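Long-range contacts in probable aminotransferase (Pseudomonas aeruginosa, PDB 5YKR), which belongs to the class-III aminotransferases, a family of pyridoxal phosphate enzymes, and forms a dimer that carries covalently bound pyridoxal phosphate: residues Ala10-Leu15 / Gly407-Cys412; Ala411-Tyr416 / Asp451-Leu456. All blocks are in the same frame, centred on the assembly; numbering follows the deposited sequence.

Contact 1 of 2, residues Ala10-Leu15 / Gly407-Cys412; sequences ARVETL and GLIEAC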
loop_
_atom_site.group_PDB
_atom_site.type_symbol
_atom_site.label_atom_id
_atom_site.label_comp_id
_atom_site.label_asym_id
_atom_site.label_seq_id
_atom_site.Cartn_x
_atom_site.Cartn_y
_atom_site.Cartn_z
ATOM N N ALA A 10 -17.232 -25.569 -28.189
ATOM C CA ALA A 10 -18.337 -24.906 -28.847
ATOM C C ALA A 10 -19.562 -24.810 -27.945
ATOM O O ALA A 10 -20.270 -23.797 -27.990
ATOM C CB ALA A 10 -18.693 -25.627 -30.140
ATOM N N ARG A 11 -19.804 -25.854 -27.140
ATOM C CA ARG A 11 -20.911 -25.830 -26.179
ATOM C C ARG A 11 -20.602 -24.813 -25.100
ATOM O O ARG A 11 -21.515 -24.096 -24.649
ATOM C CB ARG A 11 -21.171 -27.240 -25.567
ATOM C CG ARG A 11 -21.938 -28.216 -26.484
ATOM C CD ARG A 11 -22.655 -29.302 -25.659
ATOM N NE ARG A 11 -23.023 -30.447 -26.495
ATOM C CZ ARG A 11 -22.163 -31.357 -26.994
ATOM N NH1 ARG A 11 -20.862 -31.294 -26.729
ATOM N NH2 ARG A 11 -22.595 -32.339 -27.777
ATOM N N VAL A 12 -19.340 -24.733 -24.674
ATOM C CA VAL A 12 -18.942 -23.702 -23.681
ATOM C C VAL A 12 -19.201 -22.311 -24.234
ATOM O O VAL A 12 -19.780 -21.459 -23.568
ATOM C CB VAL A 12 -17.451 -23.844 -23.252
ATOM C CG1 VAL A 12 -17.080 -22.768 -22.249
ATOM C CG2 VAL A 12 -17.153 -25.211 -22.639
ATOM N N GLU A 13 -18.741 -22.066 -25.458
ATOM C CA GLU A 13 -18.957 -20.758 -26.068
ATOM C C GLU A 13 -20.457 -20.422 -26.194
ATOM O O GLU A 13 -20.876 -19.299 -25.920
ATOM C CB GLU A 13 -18.291 -20.736 -27.453
ATOM C CG GLU A 13 -18.665 -19.563 -28.344
ATOM C CD GLU A 13 -17.947 -18.304 -27.953
ATOM O OE1 GLU A 13 -17.324 -18.265 -26.868
ATOM O OE2 GLU A 13 -18.022 -17.343 -28.715
ATOM N N THR A 14 -21.276 -21.412 -26.590
ATOM C CA THR A 14 -22.716 -21.209 -26.729
ATOM C C THR A 14 -23.362 -20.832 -25.382
ATOM O O THR A 14 -24.139 -19.878 -25.299
ATOM C CB THR A 14 -23.391 -22.468 -27.316
ATOM O OG1 THR A 14 -22.861 -22.672 -28.627
ATOM C CG2 THR A 14 -24.908 -22.314 -27.420
ATOM N N LEU A 15 -23.037 -21.581 -24.356
ATOM C CA LEU A 15 -23.551 -21.297 -23.017
ATOM C C LEU A 15 -23.077 -19.960 -22.536
ATOM O O LEU A 15 -23.848 -19.217 -21.987
ATOM C CB LEU A 15 -23.145 -22.412 -22.037
ATOM C CG LEU A 15 -23.681 -22.232 -20.604
ATOM C CD1 LEU A 15 -25.177 -22.082 -20.606
ATOM C CD2 LEU A 15 -23.226 -23.358 -19.716
ATOM N N GLY A 407 -9.302 -19.601 -19.797
ATOM C CA GLY A 407 -10.086 -18.409 -19.584
ATOM C C GLY A 407 -11.572 -18.558 -19.882
ATOM O O GLY A 407 -12.446 -18.059 -19.137
ATOM N N LEU A 408 -11.866 -19.233 -20.982
ATOM C CA LEU A 408 -13.230 -19.369 -21.442
ATOM C C LEU A 408 -14.069 -20.281 -20.524
ATOM O O LEU A 408 -15.184 -19.915 -20.135
ATOM C CB LEU A 408 -13.278 -19.880 -22.879
ATOM C CG LEU A 408 -14.679 -20.197 -23.412
ATOM C CD1 LEU A 408 -15.590 -18.988 -23.402
ATOM C CD2 LEU A 408 -14.646 -20.770 -24.814
ATOM N N ILE A 409 -13.526 -21.443 -20.167
ATOM C CA ILE A 409 -14.249 -22.363 -19.293
ATOM C C ILE A 409 -14.448 -21.685 -17.931
ATOM O O ILE A 409 -15.558 -21.688 -17.371
ATOM C CB ILE A 409 -13.535 -23.712 -19.134
ATOM C CG1 ILE A 409 -13.493 -24.452 -20.486
ATOM C CG2 ILE A 409 -14.201 -24.524 -18.039
ATOM C CD1 ILE A 409 -12.505 -25.615 -20.499
ATOM N N GLU A 410 -13.381 -21.066 -17.417
ATOM C CA GLU A 410 -13.478 -20.348 -16.149
ATOM C C GLU A 410 -14.539 -19.248 -16.142
ATOM O O GLU A 410 -15.373 -19.175 -15.238
ATOM C CB GLU A 410 -12.117 -19.802 -15.762
ATOM C CG GLU A 410 -11.129 -20.892 -15.403
ATOM C CD GLU A 410 -9.690 -20.398 -15.247
ATOM O OE1 GLU A 410 -9.470 -19.236 -14.862
ATOM O OE2 GLU A 410 -8.786 -21.242 -15.444
ATOM N N ALA A 411 -14.556 -18.426 -17.192
ATOM C CA ALA A 411 -15.542 -17.367 -17.288
ATOM C C ALA A 411 -16.964 -17.924 -17.349
ATOM O O ALA A 411 -17.864 -17.410 -16.704
ATOM C CB ALA A 411 -15.253 -16.473 -18.479
ATOM N N CYS A 412 -17.158 -18.977 -18.134
ATOM C CA CYS A 412 -18.471 -19.574 -18.235
ATOM C C CYS A 412 -19.002 -20.126 -16.917
ATOM O O CYS A 412 -20.137 -19.852 -16.560
ATOM C CB CYS A 412 -18.458 -20.644 -19.300
ATOM S SG CYS A 412 -20.083 -21.322 -19.717
#

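Contact 2 of 2, residues Ala411-Tyr416 / Asp451-Leu456; sequences ACLHLY and DCLGEL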
loop_
_atom_site.group_PDB
_atom_site.type_symbol
_atom_site.label_atom_id
_atom_site.label_comp_id
_atom_site.label_asym_id
_atom_site.label_seq_id
_atom_site.Cartn_x
_atom_site.Cartn_y
_atom_site.Cartn_z
ATOM N N ALA A 411 -14.556 -18.426 -17.192
ATOM C CA ALA A 411 -15.542 -17.367 -17.288
ATOM C C ALA A 411 -16.964 -17.924 -17.349
ATOM O O ALA A 411 -17.864 -17.410 -16.704
ATOM C CB ALA A 411 -15.253 -16.473 -18.479
ATOM N N CYS A 412 -17.158 -18.977 -18.134
ATOM C CA CYS A 412 -18.471 -19.574 -18.235
ATOM C C CYS A 412 -19.002 -20.126 -16.917
ATOM O O CYS A 412 -20.137 -19.852 -16.560
ATOM C CB CYS A 412 -18.458 -20.644 -19.300
ATOM S SG CYS A 412 -20.083 -21.322 -19.717
ATOM N N LEU A 413 -18.186 -20.880 -16.190
ATOM C CA LEU A 413 -18.610 -21.425 -14.906
ATOM C C LEU A 413 -18.901 -20.301 -13.933
ATOM O O LEU A 413 -19.897 -20.326 -13.226
ATOM C CB LEU A 413 -17.525 -22.355 -14.339
ATOM C CG LEU A 413 -17.210 -23.679 -15.067
ATOM C CD1 LEU A 413 -16.152 -24.470 -14.329
ATOM C CD2 LEU A 413 -18.441 -24.457 -15.287
ATOM N N HIS A 414 -18.002 -19.311 -13.885
ATOM C CA HIS A 414 -18.190 -18.211 -12.963
ATOM C C HIS A 414 -19.450 -17.414 -13.268
ATOM O O HIS A 414 -20.188 -17.042 -12.344
ATOM C CB HIS A 414 -17.010 -17.258 -12.974
ATOM C CG HIS A 414 -15.776 -17.752 -12.280
ATOM N ND1 HIS A 414 -14.947 -18.744 -12.752
ATOM C CD2 HIS A 414 -15.192 -17.316 -11.138
ATOM C CE1 HIS A 414 -13.940 -18.925 -11.901
ATOM N NE2 HIS A 414 -14.058 -18.061 -10.929
ATOM N N LEU A 415 -19.720 -17.171 -14.550
ATOM C CA LEU A 415 -20.895 -16.377 -14.906
ATOM C C LEU A 415 -22.198 -17.140 -14.692
ATOM O O LEU A 415 -23.193 -16.544 -14.265
ATOM C CB LEU A 415 -20.800 -15.924 -16.372
ATOM C CG LEU A 415 -21.880 -14.953 -16.854
ATOM C CD1 LEU A 415 -21.943 -13.705 -15.982
ATOM C CD2 LEU A 415 -21.638 -14.580 -18.299
ATOM N N TYR A 416 -22.204 -18.434 -15.001
ATOM C CA TYR A 416 -23.399 -19.268 -14.761
ATOM C C TYR A 416 -23.788 -19.184 -13.288
ATOM O O TYR A 416 -24.971 -18.981 -12.953
ATOM C CB TYR A 416 -23.102 -20.696 -15.175
ATOM C CG TYR A 416 -24.302 -21.603 -15.174
ATOM C CD1 TYR A 416 -24.751 -22.172 -14.009
ATOM C CD2 TYR A 416 -25.003 -21.865 -16.359
ATOM C CE1 TYR A 416 -25.832 -23.038 -13.995
ATOM C CE2 TYR A 416 -26.096 -22.704 -16.355
ATOM C CZ TYR A 416 -26.511 -23.273 -15.144
ATOM O OH TYR A 416 -27.593 -24.107 -15.117
ATOM N N ASP A 451 -25.229 -28.371 -12.339
ATOM C CA ASP A 451 -26.094 -27.983 -13.434
ATOM C C ASP A 451 -25.295 -27.442 -14.628
ATOM O O ASP A 451 -25.578 -27.792 -15.775
ATOM C CB ASP A 451 -27.140 -26.952 -13.031
ATOM C CG ASP A 451 -28.210 -27.492 -12.100
ATOM O OD1 ASP A 451 -28.299 -28.730 -11.868
ATOM O OD2 ASP A 451 -28.967 -26.639 -11.587
ATOM N N CYS A 452 -24.351 -26.551 -14.344
ATOM C CA CYS A 452 -23.566 -25.931 -15.407
ATOM C C CYS A 452 -22.779 -26.986 -16.194
ATOM O O CYS A 452 -22.817 -27.011 -17.436
ATOM C CB CYS A 452 -22.608 -24.890 -14.821
ATOM S SG CYS A 452 -21.688 -23.979 -16.055
ATOM N N LEU A 453 -22.062 -27.829 -15.468
ATOM C CA LEU A 453 -21.258 -28.861 -16.095
ATOM C C LEU A 453 -22.120 -29.863 -16.840
ATOM O O LEU A 453 -21.723 -30.304 -17.935
ATOM C CB LEU A 453 -20.345 -29.555 -15.102
ATOM C CG LEU A 453 -19.257 -28.671 -14.515
ATOM C CD1 LEU A 453 -18.575 -29.330 -13.329
ATOM C CD2 LEU A 453 -18.244 -28.344 -15.577
ATOM N N GLY A 454 -23.300 -30.175 -16.314
ATOM C CA GLY A 454 -24.188 -31.078 -17.007
ATOM C C GLY A 454 -24.686 -30.492 -18.323
ATOM O O GLY A 454 -24.772 -31.212 -19.332
ATOM N N GLU A 455 -24.975 -29.177 -18.336
ATOM C CA GLU A 455 -25.410 -28.516 -19.571
ATOM C C GLU A 455 -24.314 -28.569 -20.618
ATOM O O GLU A 455 -24.585 -28.782 -21.791
ATOM C CB GLU A 455 -25.861 -27.069 -19.353
ATOM C CG GLU A 455 -27.242 -26.911 -18.757
ATOM C CD GLU A 455 -27.743 -25.472 -18.811
ATOM O OE1 GLU A 455 -27.623 -24.838 -19.896
ATOM O OE2 GLU A 455 -28.233 -24.956 -17.756
ATOM N N LEU A 456 -23.077 -28.391 -20.195
ATOM C CA LEU A 456 -21.913 -28.471 -21.057
ATOM C C LEU A 456 -21.667 -29.853 -21.656
ATOM O O LEU A 456 -21.223 -29.932 -22.785
ATOM C CB LEU A 456 -20.659 -27.901 -20.351
ATOM C CG LEU A 456 -20.740 -26.376 -20.009
ATOM C CD1 LEU A 456 -19.568 -25.946 -19.144
ATOM C CD2 LEU A 456 -20.921 -25.473 -21.216
HETATM O O HOH W 1 -29.052 -24.189 -12.561
#

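Contact 1 of 2, residues Ala10-Leu15 / Gly407-Cys412
The carboxylate of Glu13 is the flat group that meets its partner helix here: its OE1 comes within 3.9 Å of Leu408 CD1, and the two side chains cross at about a right angle. Glu13 leaves its helix heading away from helix 407-418, and it is the bend at chi2 (78°) that brings OE1 back to the CD1 methyl of Leu408 at the exposed margin of the contact.

Everything deeper is apolar. Val12 does most of the work. Its CG1, anti to the backbone N (chi1 179°), reaches the turn of helix between Leu408 and Cys412, lying 3.7 Å from Leu408 CG and 3.9 Å from Cys412 CB. The same methyl also sits 4.1 Å from Ile409 CA, while CG2 faces Ile409 CG1 more loosely at 4.3 Å. The Val12 and Leu408 side chains lie alongside one another, pointing opposite ways. One turn further on, Leu15 lays its CD2 branch against Cys412 SG at 3.7 Å; the sulfur lies along the CB-CG-CD2 side of the leucine. No hydrogen bond links the segments; the contacts between them are van der Waals ones.

The axes of the two short segments approach to 9.6 Å and cross at 42°, running broadly the same way although 391 residues separate the segments in sequence. Helix 9-26 extends the contact through Phe16, which touches Leu408, Ala411 and Cys412, while Leu9 and the preceding loop residues Phe5 and Leu7 cover Ile409. On another flank helix 439-456 joins in, with Leu456 against both Val12 and Leu15. Ala411 packs on Gly317 of the second subunit, so helix 407-418 touches both the N-terminal helix and the dimer partner.

Contact 2 of 2, residues Ala411-Tyr416 / Asp451-Leu456
Tyr416 and Cys452 mark the nearest backbone approach, 6.7 Å between CA atoms, where the axes of the two helical segments pass 10.3 Å apart with an angle of 130° between their directions. The tyrosine ring reaches across to helix 439-456 and has Cys452 over one face: CB lies 3.7 Å from the ring centroid and 19° off the normal, a CH-pi contact. Cys452 SG approaches the ring obliquely in a sulfur-aromatic contact. That sulfur also meets Leu413 CD2 at 3.4 Å, a tight fit, and the same methyl leans on Leu453 CD2 at 3.9 Å.

Polar chemistry gathers at the phenol end. Tyr416 OH donates to Glu455 OE2 at 2.8 Å, on the anti side of the carboxylate and 33° out of its plane, with ring and carboxylate steeply turned to each other. A water donates to Tyr416 OH at 2.9 Å and to Asp451 OD2 at 2.6 Å, bridging the hydroxyl to a second acid. Glu455 OE1 pairs with Arg18, and Arg420 forms a cation-pi contact with the ring.

The arrangement is a crossed helix pair in the C-terminal part of the chain, consistent with the small domain of fold-type I pyridoxal phosphate enzymes.

Both contacts use helix 407-418 and share Ala411 and Cys412, the cysteine being turned towards both outer helices. Both are mainly buried, with one acidic residue at the exposed margin of contact 1 and two at that of contact 2. Contact 1 brings in the N-terminal helix without any hydrogen bond; contact 2 brings in the C-terminal helix and adds an aromatic face, a direct bond and a water bridge. Their centres lie 8 Å apart, and the outer helices meet each other as well, with Leu15 CD2 3.5 Å from Leu456 CD2. Three helices converge, the two terminal ones packing on helix 407-418 and on each other.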